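Local coordinates for protein teichoic acid D-alanine hydrolase (Staphylococcus aureus, PDB 5ZH8) that removes D-alanyl esters from wall and lipoteichoic acids of the cell envelope, affecting methicillin resistance, autolysis and cell wall structure, at residues M171-G176 with D327-G332; A128-T133 with Y211-Y216; I165-L170 with L217-V222; L316-G321 with P388-G393. One frame throughout, in Å; residues are numbered along the deposited sequence.

Contact 1. Residues M171-G176 with D327-G332; sequences MLHQSG and DEYRYG
Met171 meets Tyr331 and its peptide with a long, flexible and polarisable side chain. CG stands anti to the backbone N (chi1 -180°), and bends at chi2 and chi3 curl the thioether against the edge strand. Met171 SD receives the backbone N-H of Tyr331 almost straight on (SD to N 3.3 Å), a weak hydrogen bond. The same sulfur, with CG, lies over one face of the Tyr331 ring, SD 4.4 Å from its centroid, in a Met-aromatic contact with a CH-pi component. Met171 O comes in at the edge of the Tyr329 ring, 3.5 Å from CE2. The buried Leu172 packs its CD2 methyl on the strand backbone in van der Waals contact, 3.6 Å from Tyr329 O. At His173 the chain leaves the helix in a Schellman motif with positive phi, and its imidazole leans on the Tyr329 ring at an intermediate tilt, planes 45° apart. His173 NE2 gives a weak bond to Tyr329 OH (3.2 Å), while ND1 is bonded to Asn215 ND2; histidine suits the place because both ring nitrogens are used. Gln174 turns its amide back to Asp169 and is only marginal here. On the far segment, Arg330 NE bonds Glu328 O (2.8 Å), and its guanidinium goes on to the carbonyls of Leu316 and Glu319 at the C-terminal end of helix 310-318. The contact thus joins the C-terminal end of helix 167-171 to strand 329-330, an end strand of the large antiparallel sheet, with Lys130 of helix 129-142 and Leu219 of helix 213-227 packed alongside.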
loop_
_atom_site.group_PDB
_atom_site.type_symbol
_atom_site.label_atom_id
_atom_site.label_comp_id
_atom_site.label_asym_id
_atom_site.label_seq_id
_atom_site.Cartn_x
_atom_site.Cartn_y
_atom_site.Cartn_z
ATOM N N MET A 171 3.675 3.795 -25.064
ATOM C CA MET A 171 3.275 2.408 -24.849
ATOM C C MET A 171 4.238 1.660 -23.927
ATOM O O MET A 171 3.803 0.884 -23.079
ATOM C CB MET A 171 3.166 1.693 -26.205
ATOM C CG MET A 171 2.747 0.232 -26.147
ATOM S SD MET A 171 4.123 -0.906 -25.873
ATOM C CE MET A 171 4.978 -0.839 -27.440
ATOM N N LEU A 172 5.536 1.904 -24.091
ATOM C CA LEU A 172 6.571 1.214 -23.312
ATOM C C LEU A 172 6.939 1.923 -21.997
ATOM O O LEU A 172 7.832 1.459 -21.283
ATOM C CB LEU A 172 7.846 1.037 -24.158
ATOM C CG LEU A 172 7.803 0.163 -25.416
ATOM C CD1 LEU A 172 9.091 0.324 -26.208
ATOM C CD2 LEU A 172 7.566 -1.298 -25.085
ATOM N N HIS A 173 6.259 3.025 -21.676
ATOM C CA HIS A 173 6.579 3.857 -20.503
ATOM C C HIS A 173 8.016 4.382 -20.513
ATOM O O HIS A 173 8.770 4.139 -19.580
ATOM C CB HIS A 173 6.302 3.113 -19.186
ATOM C CG HIS A 173 4.863 2.767 -18.975
ATOM N ND1 HIS A 173 3.879 3.723 -18.828
ATOM C CD2 HIS A 173 4.246 1.569 -18.862
ATOM C CE1 HIS A 173 2.714 3.123 -18.650
ATOM N NE2 HIS A 173 2.909 1.817 -18.673
ATOM N N GLN A 174 8.380 5.103 -21.571
ATOM C CA GLN A 174 9.699 5.731 -21.679
ATOM C C GLN A 174 9.630 7.034 -22.477
ATOM O O GLN A 174 10.523 7.345 -23.268
ATOM C CB GLN A 174 10.698 4.760 -22.314
ATOM C CG GLN A 174 10.288 4.253 -23.688
ATOM C CD GLN A 174 11.332 3.347 -24.320
ATOM O OE1 GLN A 174 12.029 2.599 -23.631
ATOM N NE2 GLN A 174 11.441 3.408 -25.641
ATOM N N SER A 175 8.573 7.804 -22.235
ATOM C CA SER A 175 8.308 9.029 -22.982
ATOM C C SER A 175 9.062 10.237 -22.433
ATOM O O SER A 175 9.376 11.170 -23.172
ATOM C CB SER A 175 6.810 9.317 -22.968
ATOM O OG SER A 175 6.336 9.477 -21.644
ATOM N N GLY A 176 9.342 10.220 -21.134
ATOM C CA GLY A 176 9.978 11.352 -20.466
ATOM C C GLY A 176 8.978 12.360 -19.934
ATOM O O GLY A 176 9.366 13.424 -19.453
ATOM N N ASP A 327 11.183 -4.943 -24.068
ATOM C CA ASP A 327 10.961 -5.151 -22.644
ATOM C C ASP A 327 9.925 -6.238 -22.434
ATOM O O ASP A 327 9.249 -6.658 -23.375
ATOM C CB ASP A 327 10.495 -3.841 -21.985
ATOM C CG ASP A 327 11.433 -2.669 -22.276
ATOM O OD1 ASP A 327 12.650 -2.931 -22.348
ATOM O OD2 ASP A 327 10.974 -1.519 -22.478
ATOM N N GLU A 328 9.813 -6.700 -21.194
ATOM C CA GLU A 328 8.765 -7.643 -20.814
ATOM C C GLU A 328 7.415 -6.970 -20.988
ATOM O O GLU A 328 6.446 -7.596 -21.428
ATOM C CB GLU A 328 8.940 -8.096 -19.362
ATOM C CG GLU A 328 10.184 -8.934 -19.124
ATOM C CD GLU A 328 10.301 -9.446 -17.699
ATOM O OE1 GLU A 328 9.665 -8.866 -16.787
ATOM O OE2 GLU A 328 11.039 -10.434 -17.489
ATOM N N TYR A 329 7.369 -5.682 -20.654
ATOM C CA TYR A 329 6.149 -4.893 -20.771
ATOM C C TYR A 329 5.837 -4.545 -22.225
ATOM O O TYR A 329 6.719 -4.140 -22.968
ATOM C CB TYR A 329 6.278 -3.606 -19.960
ATOM C CG TYR A 329 4.968 -2.903 -19.723
ATOM C CD1 TYR A 329 4.114 -3.330 -18.730
ATOM C CD2 TYR A 329 4.581 -1.813 -20.493
ATOM C CE1 TYR A 329 2.918 -2.700 -18.490
ATOM C CE2 TYR A 329 3.375 -1.175 -20.263
ATOM C CZ TYR A 329 2.552 -1.626 -19.258
ATOM O OH TYR A 329 1.352 -1.011 -18.996
ATOM N N ARG A 330 4.582 -4.726 -22.617
ATOM C CA ARG A 330 4.083 -4.219 -23.890
ATOM C C ARG A 330 2.558 -4.129 -23.849
ATOM O O ARG A 330 1.890 -4.970 -23.231
ATOM C CB ARG A 330 4.528 -5.091 -25.079
ATOM C CG ARG A 330 3.674 -6.338 -25.343
ATOM C CD ARG A 330 3.776 -7.372 -24.221
ATOM N NE ARG A 330 5.170 -7.687 -23.946
ATOM C CZ ARG A 330 5.944 -8.421 -24.734
ATOM N NH1 ARG A 330 5.471 -8.959 -25.853
ATOM N NH2 ARG A 330 7.206 -8.624 -24.397
ATOM N N TYR A 331 2.017 -3.104 -24.504
ATOM C CA TYR A 331 0.570 -2.964 -24.687
ATOM C C TYR A 331 -0.231 -3.223 -23.408
ATOM O O TYR A 331 -1.256 -3.901 -23.431
ATOM C CB TYR A 331 0.099 -3.869 -25.840
ATOM C CG TYR A 331 0.629 -3.416 -27.177
ATOM C CD1 TYR A 331 0.002 -2.383 -27.880
ATOM C CD2 TYR A 331 1.774 -3.993 -27.738
ATOM C CE1 TYR A 331 0.483 -1.954 -29.107
ATOM C CE2 TYR A 331 2.263 -3.564 -28.963
ATOM C CZ TYR A 331 1.614 -2.544 -29.640
ATOM O OH TYR A 331 2.092 -2.112 -30.854
ATOM N N GLY A 332 0.260 -2.685 -22.297
ATOM C CA GLY A 332 -0.446 -2.758 -21.020
ATOM C C GLY A 332 -0.231 -3.991 -20.161
ATOM O O GLY A 332 -0.908 -4.145 -19.152
#

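Contact 2. Residues A128-T133 with Y211-Y216; sequences AQKFST and YNDGNY
Lys130 lays its aliphatic chain over one face of the Tyr216 ring, with CD 3.9 Å from the ring centroid in a CH-pi contact. It is the lysine of a Ser-X-X-Lys sequence, Ser127 to Lys130, the hallmark of the serine beta-lactamase and penicillin-binding protein fold. In relatives the serine of that motif is the nucleophile, so this is probably the heart of the active site, and Tyr211 probably corresponds to the tyrosine of the family's Tyr-X-Asn motif, with Asp213 at the asparagine position. A lysine fits because its methylenes can ride on an aromatic face while the amine goes on to polar partners. The chain is extended as far as CE, and a bend at chi4 (61°) turns the amine to Asp213. Lys130 NZ and Asp213 OD1 form a salt bridge of 2.7 Å, with the nitrogen above the carboxylate plane. NZ also bonds Ser127 OG, to which Tyr211 OH is bonded as well, while Asp213 OD2 is held by Tyr282. Asn212 caps helix 213-227, its OD1 accepting from Gly214 N at 2.8 Å and so fixing the turn that carries Asp213. The Tyr216 hydroxyl is anchored on Met171 O. At this ring's edge sits Thr133, a beta-branched residue whose CB lies 4.0 Å from Tyr216 CD2.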
loop_
_atom_site.group_PDB
_atom_site.type_symbol
_atom_site.label_atom_id
_atom_site.label_comp_id
_atom_site.label_asym_id
_atom_site.label_seq_id
_atom_site.Cartn_x
_atom_site.Cartn_y
_atom_site.Cartn_z
ATOM N N ALA A 128 -4.477 -2.357 -14.996
ATOM C CA ALA A 128 -4.732 -3.452 -15.925
ATOM C C ALA A 128 -5.612 -3.030 -17.108
ATOM O O ALA A 128 -5.648 -3.734 -18.116
ATOM C CB ALA A 128 -5.340 -4.643 -15.203
ATOM N N GLN A 129 -6.312 -1.896 -17.001
ATOM C CA GLN A 129 -7.046 -1.351 -18.156
ATOM C C GLN A 129 -6.111 -0.940 -19.292
ATOM O O GLN A 129 -6.526 -0.896 -20.444
ATOM C CB GLN A 129 -7.935 -0.159 -17.780
ATOM C CG GLN A 129 -8.947 0.180 -18.873
ATOM C CD GLN A 129 -9.776 1.407 -18.574
ATOM O OE1 GLN A 129 -9.375 2.267 -17.793
ATOM N NE2 GLN A 129 -10.940 1.504 -19.212
ATOM N N LYS A 130 -4.858 -0.641 -18.975
ATOM C CA LYS A 130 -3.863 -0.361 -20.014
ATOM C C LYS A 130 -3.782 -1.473 -21.081
ATOM O O LYS A 130 -3.452 -1.199 -22.233
ATOM C CB LYS A 130 -2.486 -0.141 -19.390
ATOM C CG LYS A 130 -2.385 1.127 -18.560
ATOM C CD LYS A 130 -0.958 1.382 -18.120
ATOM C CE LYS A 130 -0.846 2.681 -17.343
ATOM N NZ LYS A 130 -1.661 2.675 -16.101
ATOM N N PHE A 131 -4.082 -2.711 -20.688
ATOM C CA PHE A 131 -4.148 -3.841 -21.617
ATOM C C PHE A 131 -5.270 -3.654 -22.637
ATOM O O PHE A 131 -5.084 -3.897 -23.821
ATOM C CB PHE A 131 -4.329 -5.155 -20.833
ATOM C CG PHE A 131 -4.449 -6.386 -21.698
ATOM C CD1 PHE A 131 -3.550 -6.634 -22.728
ATOM C CD2 PHE A 131 -5.454 -7.321 -21.456
ATOM C CE1 PHE A 131 -3.661 -7.771 -23.512
ATOM C CE2 PHE A 131 -5.574 -8.460 -22.235
ATOM C CZ PHE A 131 -4.677 -8.682 -23.268
ATOM N N SER A 132 -6.432 -3.218 -22.165
ATOM C CA SER A 132 -7.556 -2.866 -23.038
ATOM C C SER A 132 -7.134 -1.805 -24.070
ATOM O O SER A 132 -7.377 -1.965 -25.275
ATOM C CB SER A 132 -8.748 -2.380 -22.196
ATOM O OG SER A 132 -9.668 -1.613 -22.956
ATOM N N THR A 133 -6.490 -0.744 -23.584
ATOM C CA THR A 133 -5.996 0.342 -24.429
ATOM C C THR A 133 -4.918 -0.151 -25.419
ATOM O O THR A 133 -4.893 0.268 -26.580
ATOM C CB THR A 133 -5.428 1.497 -23.566
ATOM O OG1 THR A 133 -6.449 1.999 -22.696
ATOM C CG2 THR A 133 -4.901 2.645 -24.440
ATOM N N TYR A 211 7.240 4.197 -15.066
ATOM C CA TYR A 211 5.817 3.861 -15.098
ATOM C C TYR A 211 5.003 5.129 -14.878
ATOM O O TYR A 211 5.350 5.964 -14.045
ATOM C CB TYR A 211 5.470 2.810 -14.042
ATOM C CG TYR A 211 4.314 1.927 -14.429
ATOM C CD1 TYR A 211 4.507 0.852 -15.290
ATOM C CD2 TYR A 211 3.031 2.154 -13.938
ATOM C CE1 TYR A 211 3.459 0.021 -15.655
ATOM C CE2 TYR A 211 1.972 1.330 -14.295
ATOM C CZ TYR A 211 2.195 0.261 -15.156
ATOM O OH TYR A 211 1.164 -0.579 -15.535
ATOM N N ASN A 212 3.930 5.273 -15.641
ATOM C CA ASN A 212 3.180 6.517 -15.681
ATOM C C ASN A 212 1.811 6.258 -16.312
ATOM O O ASN A 212 1.723 5.937 -17.504
ATOM C CB ASN A 212 3.971 7.549 -16.496
ATOM C CG ASN A 212 3.361 8.939 -16.467
ATOM O OD1 ASN A 212 2.232 9.140 -16.012
ATOM N ND2 ASN A 212 4.118 9.915 -16.964
ATOM N N ASP A 213 0.754 6.391 -15.513
ATOM C CA ASP A 213 -0.616 6.283 -16.020
ATOM C C ASP A 213 -0.834 7.245 -17.176
ATOM O O ASP A 213 -1.530 6.916 -18.132
ATOM C CB ASP A 213 -1.639 6.598 -14.920
ATOM C CG ASP A 213 -1.715 5.530 -13.862
ATOM O OD1 ASP A 213 -1.162 4.434 -14.067
ATOM O OD2 ASP A 213 -2.342 5.790 -12.812
ATOM N N GLY A 214 -0.239 8.433 -17.067
ATOM C CA GLY A 214 -0.351 9.476 -18.083
ATOM C C GLY A 214 -0.065 9.020 -19.499
ATOM O O GLY A 214 -0.745 9.442 -20.429
ATOM N N ASN A 215 0.936 8.154 -19.664
ATOM C CA ASN A 215 1.270 7.637 -20.984
ATOM C C ASN A 215 0.033 7.032 -21.635
ATOM O O ASN A 215 -0.301 7.366 -22.768
ATOM C CB ASN A 215 2.362 6.568 -20.911
ATOM C CG ASN A 215 3.742 7.140 -20.638
ATOM O OD1 ASN A 215 4.162 8.150 -21.222
ATOM N ND2 ASN A 215 4.472 6.468 -19.752
ATOM N N TYR A 216 -0.649 6.147 -20.915
ATOM C CA TYR A 216 -1.809 5.461 -21.479
ATOM C C TYR A 216 -3.071 6.327 -21.525
ATOM O O TYR A 216 -4.007 6.005 -22.257
ATOM C CB TYR A 216 -2.052 4.119 -20.779
ATOM C CG TYR A 216 -1.169 3.031 -21.355
ATOM C CD1 TYR A 216 0.218 3.107 -21.251
ATOM C CD2 TYR A 216 -1.712 1.948 -22.040
ATOM C CE1 TYR A 216 1.029 2.125 -21.786
ATOM C CE2 TYR A 216 -0.905 0.963 -22.579
ATOM C CZ TYR A 216 0.464 1.059 -22.456
ATOM O OH TYR A 216 1.276 0.087 -22.998
#

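Contact 3. Residues I165-L170 with L217-V222; sequences IPLKDL and LVLAKV
Between residues 165-170 and 217-222 the backbones come nearest at Leu170 and Leu219, CA atoms 7.2 Å apart, a gap these residues fill with aliphatic side chains. Leu170 points its CB at the other helix, and the two leucines lie alongside each other, running antiparallel, with Leu170 CD1 3.8 Å from Leu219 CD2. That same CD1 of Leu170 reaches Val218 CG1 at 3.6 Å, the two side chains meeting at about a right angle. One turn earlier, Leu167 sends CD2 forward to Leu219 CD2 (3.8 Å), so that this methyl of Leu219 is shared by Leu167 and Leu170, one turn apart. This interlocking of aliphatic groups belongs to the all-helical part of the beta-lactamase fold. Leucine suits these places because its branch, carried one carbon out, spans the gap between the segments. Val218 and Val222 stand one turn apart on their own helix and present shorter, stiffer surfaces. In Val218 CG1 is anti to the backbone N (chi1 169°), which makes it the methyl that meets Leu170. Val222 CG2 touches Leu167 CD2 at 4.0 Å. Pro166 occupies the N-cap of the shorter helix, where its carbonyl O accepts from Asp169 N (3.0 Å). Val152 of helix 152-155 packs on Leu170, Val218 and Val222 together, and Tyr155 from that helix lies against Leu167.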
loop_
_atom_site.group_PDB
_atom_site.type_symbol
_atom_site.label_atom_id
_atom_site.label_comp_id
_atom_site.label_asym_id
_atom_site.label_seq_id
_atom_site.Cartn_x
_atom_site.Cartn_y
_atom_site.Cartn_z
ATOM N N ILE A 165 7.713 12.528 -29.441
ATOM C CA ILE A 165 7.525 11.285 -28.686
ATOM C C ILE A 165 6.812 10.244 -29.541
ATOM O O ILE A 165 5.626 10.403 -29.816
ATOM C CB ILE A 165 6.617 11.520 -27.462
ATOM C CG1 ILE A 165 7.156 12.633 -26.561
ATOM C CG2 ILE A 165 6.410 10.217 -26.688
ATOM C CD1 ILE A 165 6.126 13.135 -25.565
ATOM N N PRO A 166 7.510 9.174 -29.960
ATOM C CA PRO A 166 6.786 8.156 -30.723
ATOM C C PRO A 166 5.741 7.452 -29.860
ATOM O O PRO A 166 5.921 7.354 -28.645
ATOM C CB PRO A 166 7.888 7.182 -31.168
ATOM C CG PRO A 166 9.022 7.418 -30.242
ATOM C CD PRO A 166 8.941 8.851 -29.811
ATOM N N LEU A 167 4.659 6.984 -30.482
ATOM C CA LEU A 167 3.613 6.250 -29.766
ATOM C C LEU A 167 4.206 5.095 -28.969
ATOM O O LEU A 167 3.732 4.787 -27.879
ATOM C CB LEU A 167 2.570 5.692 -30.737
ATOM C CG LEU A 167 1.629 6.661 -31.440
ATOM C CD1 LEU A 167 0.712 5.888 -32.380
ATOM C CD2 LEU A 167 0.810 7.452 -30.430
ATOM N N LYS A 168 5.236 4.462 -29.532
ATOM C CA LYS A 168 5.902 3.325 -28.907
ATOM C C LYS A 168 6.506 3.680 -27.550
ATOM O O LYS A 168 6.465 2.865 -26.632
ATOM C CB LYS A 168 6.989 2.763 -29.829
ATOM C CG LYS A 168 7.535 1.423 -29.362
ATOM C CD LYS A 168 8.515 0.802 -30.338
ATOM C CE LYS A 168 8.594 -0.705 -30.117
ATOM N NZ LYS A 168 9.807 -1.333 -30.713
ATOM N N ASP A 169 7.067 4.881 -27.430
ATOM C CA ASP A 169 7.672 5.329 -26.175
ATOM C C ASP A 169 6.640 5.577 -25.069
ATOM O O ASP A 169 6.946 5.412 -23.890
ATOM C CB ASP A 169 8.528 6.580 -26.404
ATOM C CG ASP A 169 9.837 6.275 -27.113
ATOM O OD1 ASP A 169 10.116 5.089 -27.361
ATOM O OD2 ASP A 169 10.588 7.222 -27.429
ATOM N N LEU A 170 5.428 5.973 -25.445
ATOM C CA LEU A 170 4.323 6.049 -24.498
ATOM C C LEU A 170 3.913 4.646 -24.074
ATOM O O LEU A 170 3.815 4.346 -22.888
ATOM C CB LEU A 170 3.116 6.740 -25.122
ATOM C CG LEU A 170 3.259 8.177 -25.608
ATOM C CD1 LEU A 170 2.042 8.550 -26.435
ATOM C CD2 LEU A 170 3.406 9.129 -24.440
ATOM N N LEU A 217 -3.091 7.428 -20.773
ATOM C CA LEU A 217 -4.143 8.442 -20.942
ATOM C C LEU A 217 -3.982 9.181 -22.277
ATOM O O LEU A 217 -4.968 9.437 -22.964
ATOM C CB LEU A 217 -4.156 9.440 -19.778
ATOM C CG LEU A 217 -4.492 8.865 -18.403
ATOM C CD1 LEU A 217 -4.349 9.939 -17.339
ATOM C CD2 LEU A 217 -5.893 8.267 -18.376
ATOM N N VAL A 218 -2.741 9.511 -22.638
ATOM C CA VAL A 218 -2.432 10.109 -23.943
ATOM C C VAL A 218 -2.758 9.154 -25.090
ATOM O O VAL A 218 -3.270 9.576 -26.132
ATOM C CB VAL A 218 -0.929 10.477 -24.059
ATOM C CG1 VAL A 218 -0.559 10.849 -25.494
ATOM C CG2 VAL A 218 -0.572 11.590 -23.083
ATOM N N LEU A 219 -2.432 7.876 -24.902
ATOM C CA LEU A 219 -2.738 6.843 -25.897
ATOM C C LEU A 219 -4.237 6.647 -26.066
ATOM O O LEU A 219 -4.713 6.426 -27.175
ATOM C CB LEU A 219 -2.090 5.504 -25.536
ATOM C CG LEU A 219 -0.582 5.378 -25.765
ATOM C CD1 LEU A 219 -0.082 4.042 -25.239
ATOM C CD2 LEU A 219 -0.213 5.592 -27.223
ATOM N N ALA A 220 -4.977 6.715 -24.967
ATOM C CA ALA A 220 -6.433 6.635 -25.025
ATOM C C ALA A 220 -7.013 7.796 -25.845
ATOM O O ALA A 220 -7.955 7.604 -26.612
ATOM C CB ALA A 220 -7.024 6.624 -23.621
ATOM N N LYS A 221 -6.448 8.992 -25.691
ATOM C CA LYS A 221 -6.899 10.152 -26.451
ATOM C C LYS A 221 -6.522 10.029 -27.932
ATOM O O LYS A 221 -7.290 10.440 -28.812
ATOM C CB LYS A 221 -6.322 11.443 -25.862
ATOM C CG LYS A 221 -6.897 12.718 -26.462
ATOM C CD LYS A 221 -8.367 12.892 -26.096
ATOM C CE LYS A 221 -9.182 13.406 -27.275
ATOM N NZ LYS A 221 -10.641 13.176 -27.084
ATOM N N VAL A 222 -5.341 9.467 -28.198
ATOM C CA VAL A 222 -4.910 9.157 -29.565
ATOM C C VAL A 222 -5.951 8.256 -30.237
ATOM O O VAL A 222 -6.361 8.502 -31.379
ATOM C CB VAL A 222 -3.512 8.477 -29.585
ATOM C CG1 VAL A 222 -3.208 7.860 -30.949
ATOM C CG2 VAL A 222 -2.419 9.469 -29.199
#

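Contact 4. Residues L316-G321 with P388-G393; sequences LLHEFG and PYNTKG
Phe320, with CG wedged between its own backbone N and carbonyl carbon (chi1 77°), and His318, with CG beside the backbone N (chi1 -55°), turn their rings to the chain around Asn390 and Lys392. Here the C-terminal tail of the beta-lactamase fold, beyond helix 371-382, runs along the end of helix 310-318. The Phe320 ring takes the Lys392 backbone on one face: CA of Lys392 stands 3.7 Å from the ring centroid, a CH-pi contact, and CB packs by the rim. The lysine amine continues away from the contact. His318 ND1 gives a weak, bent hydrogen bond to Asn390 OD1 (2.8 Å), while Asn390 ND2 is bonded to Lys336 O and Asn340 OD1. An asparagine suits this spot, offering both an acceptor and a donor. The Tyr389 ring lies by that of His318, in a detailed fit that is doubtful, and its hydroxyl is bonded to Asp357. A water donates to His318 O and to Thr391 O, joining the two backbones. Both segments end in glycines, a residue that adopts their positive phi easily, and there Gly393 N donates to Phe320 O at 2.7 Å.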
loop_
_atom_site.group_PDB
_atom_site.type_symbol
_atom_site.label_atom_id
_atom_site.label_comp_id
_atom_site.label_asym_id
_atom_site.label_seq_id
_atom_site.Cartn_x
_atom_site.Cartn_y
_atom_site.Cartn_z
ATOM N N LEU A 316 2.987 -10.582 -29.759
ATOM C CA LEU A 316 2.345 -9.681 -28.814
ATOM C C LEU A 316 2.330 -10.299 -27.420
ATOM O O LEU A 316 2.666 -9.634 -26.447
ATOM C CB LEU A 316 0.917 -9.356 -29.268
ATOM C CG LEU A 316 0.000 -8.617 -28.287
ATOM C CD1 LEU A 316 0.611 -7.284 -27.883
ATOM C CD2 LEU A 316 -1.378 -8.453 -28.927
ATOM N N LEU A 317 1.968 -11.577 -27.340
ATOM C CA LEU A 317 1.875 -12.287 -26.061
ATOM C C LEU A 317 3.194 -12.876 -25.553
ATOM O O LEU A 317 3.336 -13.066 -24.344
ATOM C CB LEU A 317 0.841 -13.422 -26.142
ATOM C CG LEU A 317 -0.623 -13.073 -26.456
ATOM C CD1 LEU A 317 -1.489 -14.315 -26.289
ATOM C CD2 LEU A 317 -1.149 -11.939 -25.595
ATOM N N HIS A 318 4.141 -13.207 -26.436
ATOM C CA HIS A 318 5.307 -14.015 -26.014
ATOM C C HIS A 318 6.712 -13.521 -26.379
ATOM O O HIS A 318 7.686 -14.012 -25.811
ATOM C CB HIS A 318 5.141 -15.440 -26.529
ATOM C CG HIS A 318 3.855 -16.081 -26.116
ATOM N ND1 HIS A 318 3.428 -16.105 -24.809
ATOM C CD2 HIS A 318 2.916 -16.741 -26.832
ATOM C CE1 HIS A 318 2.281 -16.756 -24.736
ATOM N NE2 HIS A 318 1.948 -17.152 -25.948
ATOM N N GLU A 319 6.833 -12.579 -27.314
ATOM C CA GLU A 319 8.148 -12.114 -27.751
ATOM C C GLU A 319 8.638 -11.026 -26.819
ATOM O O GLU A 319 7.938 -10.039 -26.608
ATOM C CB GLU A 319 8.098 -11.581 -29.188
ATOM C CG GLU A 319 9.439 -11.071 -29.711
ATOM C CD GLU A 319 9.395 -10.681 -31.176
ATOM O OE1 GLU A 319 9.013 -11.509 -32.026
ATOM O OE2 GLU A 319 9.761 -9.538 -31.494
ATOM N N PHE A 320 9.835 -11.199 -26.264
ATOM C CA PHE A 320 10.471 -10.138 -25.485
ATOM C C PHE A 320 11.983 -10.173 -25.607
ATOM O O PHE A 320 12.571 -11.240 -25.762
ATOM C CB PHE A 320 10.025 -10.170 -24.018
ATOM C CG PHE A 320 10.661 -11.243 -23.188
ATOM C CD1 PHE A 320 10.313 -12.572 -23.364
ATOM C CD2 PHE A 320 11.563 -10.916 -22.186
ATOM C CE1 PHE A 320 10.879 -13.561 -22.575
ATOM C CE2 PHE A 320 12.132 -11.897 -21.393
ATOM C CZ PHE A 320 11.787 -13.223 -21.584
ATOM N N GLY A 321 12.597 -8.993 -25.536
ATOM C CA GLY A 321 14.033 -8.840 -25.711
ATOM C C GLY A 321 14.413 -8.714 -27.175
ATOM O O GLY A 321 15.465 -9.193 -27.596
ATOM N N PRO A 388 9.750 -22.652 -17.683
ATOM C CA PRO A 388 9.926 -21.821 -18.867
ATOM C C PRO A 388 8.648 -21.654 -19.670
ATOM O O PRO A 388 7.928 -22.624 -19.893
ATOM C CB PRO A 388 10.955 -22.594 -19.685
ATOM C CG PRO A 388 11.733 -23.351 -18.673
ATOM C CD PRO A 388 10.722 -23.755 -17.650
ATOM N N TYR A 389 8.379 -20.423 -20.090
ATOM C CA TYR A 389 7.185 -20.107 -20.864
ATOM C C TYR A 389 7.534 -19.258 -22.087
ATOM O O TYR A 389 7.257 -19.656 -23.211
ATOM C CB TYR A 389 6.152 -19.399 -19.979
ATOM C CG TYR A 389 4.842 -19.111 -20.671
ATOM C CD1 TYR A 389 4.190 -20.095 -21.415
ATOM C CD2 TYR A 389 4.237 -17.853 -20.580
ATOM C CE1 TYR A 389 2.988 -19.834 -22.054
ATOM C CE2 TYR A 389 3.034 -17.590 -21.222
ATOM C CZ TYR A 389 2.422 -18.586 -21.952
ATOM O OH TYR A 389 1.229 -18.338 -22.570
ATOM N N ASN A 390 8.134 -18.095 -21.854
ATOM C CA ASN A 390 8.624 -17.228 -22.921
ATOM C C ASN A 390 10.140 -17.220 -22.885
ATOM O O ASN A 390 10.735 -17.390 -21.824
ATOM C CB ASN A 390 8.109 -15.793 -22.743
ATOM C CG ASN A 390 6.595 -15.711 -22.730
ATOM O OD1 ASN A 390 5.930 -16.343 -23.547
ATOM N ND2 ASN A 390 6.046 -14.928 -21.807
ATOM N N THR A 391 10.755 -17.003 -24.045
ATOM C CA THR A 391 12.205 -17.026 -24.178
ATOM C C THR A 391 12.721 -15.668 -24.611
ATOM O O THR A 391 12.385 -15.182 -25.685
ATOM C CB THR A 391 12.658 -18.089 -25.191
ATOM O OG1 THR A 391 12.100 -19.356 -24.831
ATOM C CG2 THR A 391 14.172 -18.204 -25.217
ATOM N N LYS A 392 13.536 -15.063 -23.754
ATOM C CA LYS A 392 14.128 -13.753 -24.007
ATOM C C LYS A 392 14.982 -13.787 -25.275
ATOM O O LYS A 392 15.806 -14.678 -25.427
ATOM C CB LYS A 392 14.998 -13.351 -22.811
ATOM C CG LYS A 392 15.544 -11.935 -22.855
ATOM C CD LYS A 392 16.386 -11.664 -21.619
ATOM C CE LYS A 392 16.735 -10.191 -21.493
ATOM N NZ LYS A 392 17.615 -9.931 -20.316
ATOM N N GLY A 393 14.767 -12.831 -26.180
ATOM C CA GLY A 393 15.574 -12.697 -27.395
ATOM C C GLY A 393 15.032 -13.381 -28.640
ATOM O O GLY A 393 15.300 -12.938 -29.754
HETATM O O HOH W 1 9.815 -15.307 -26.654
#

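How the contacts relate
Contacts 1, 2 and 3 form one cluster, their centres 9 to 10 Å apart, whereas contact 4 lies about 15 Å from contact 1 and 21 to 23 Å from the other two. Helix 213-227 serves contact 2 with its first turn and contact 3 with the next; helix 167-171 is used by contact 3 and runs directly into contact 1. Strand 329-330, in contact 1, follows helix 310-318 of contact 4, and Arg330 ties the two together. Along the chain the segments of contacts 1, 2 and 3 alternate, so distant parts of the chain are brought together beside the probable active site, which lies at contact 2, while residues 388-393, near the C-terminus, bring the tail back to helix 310-318.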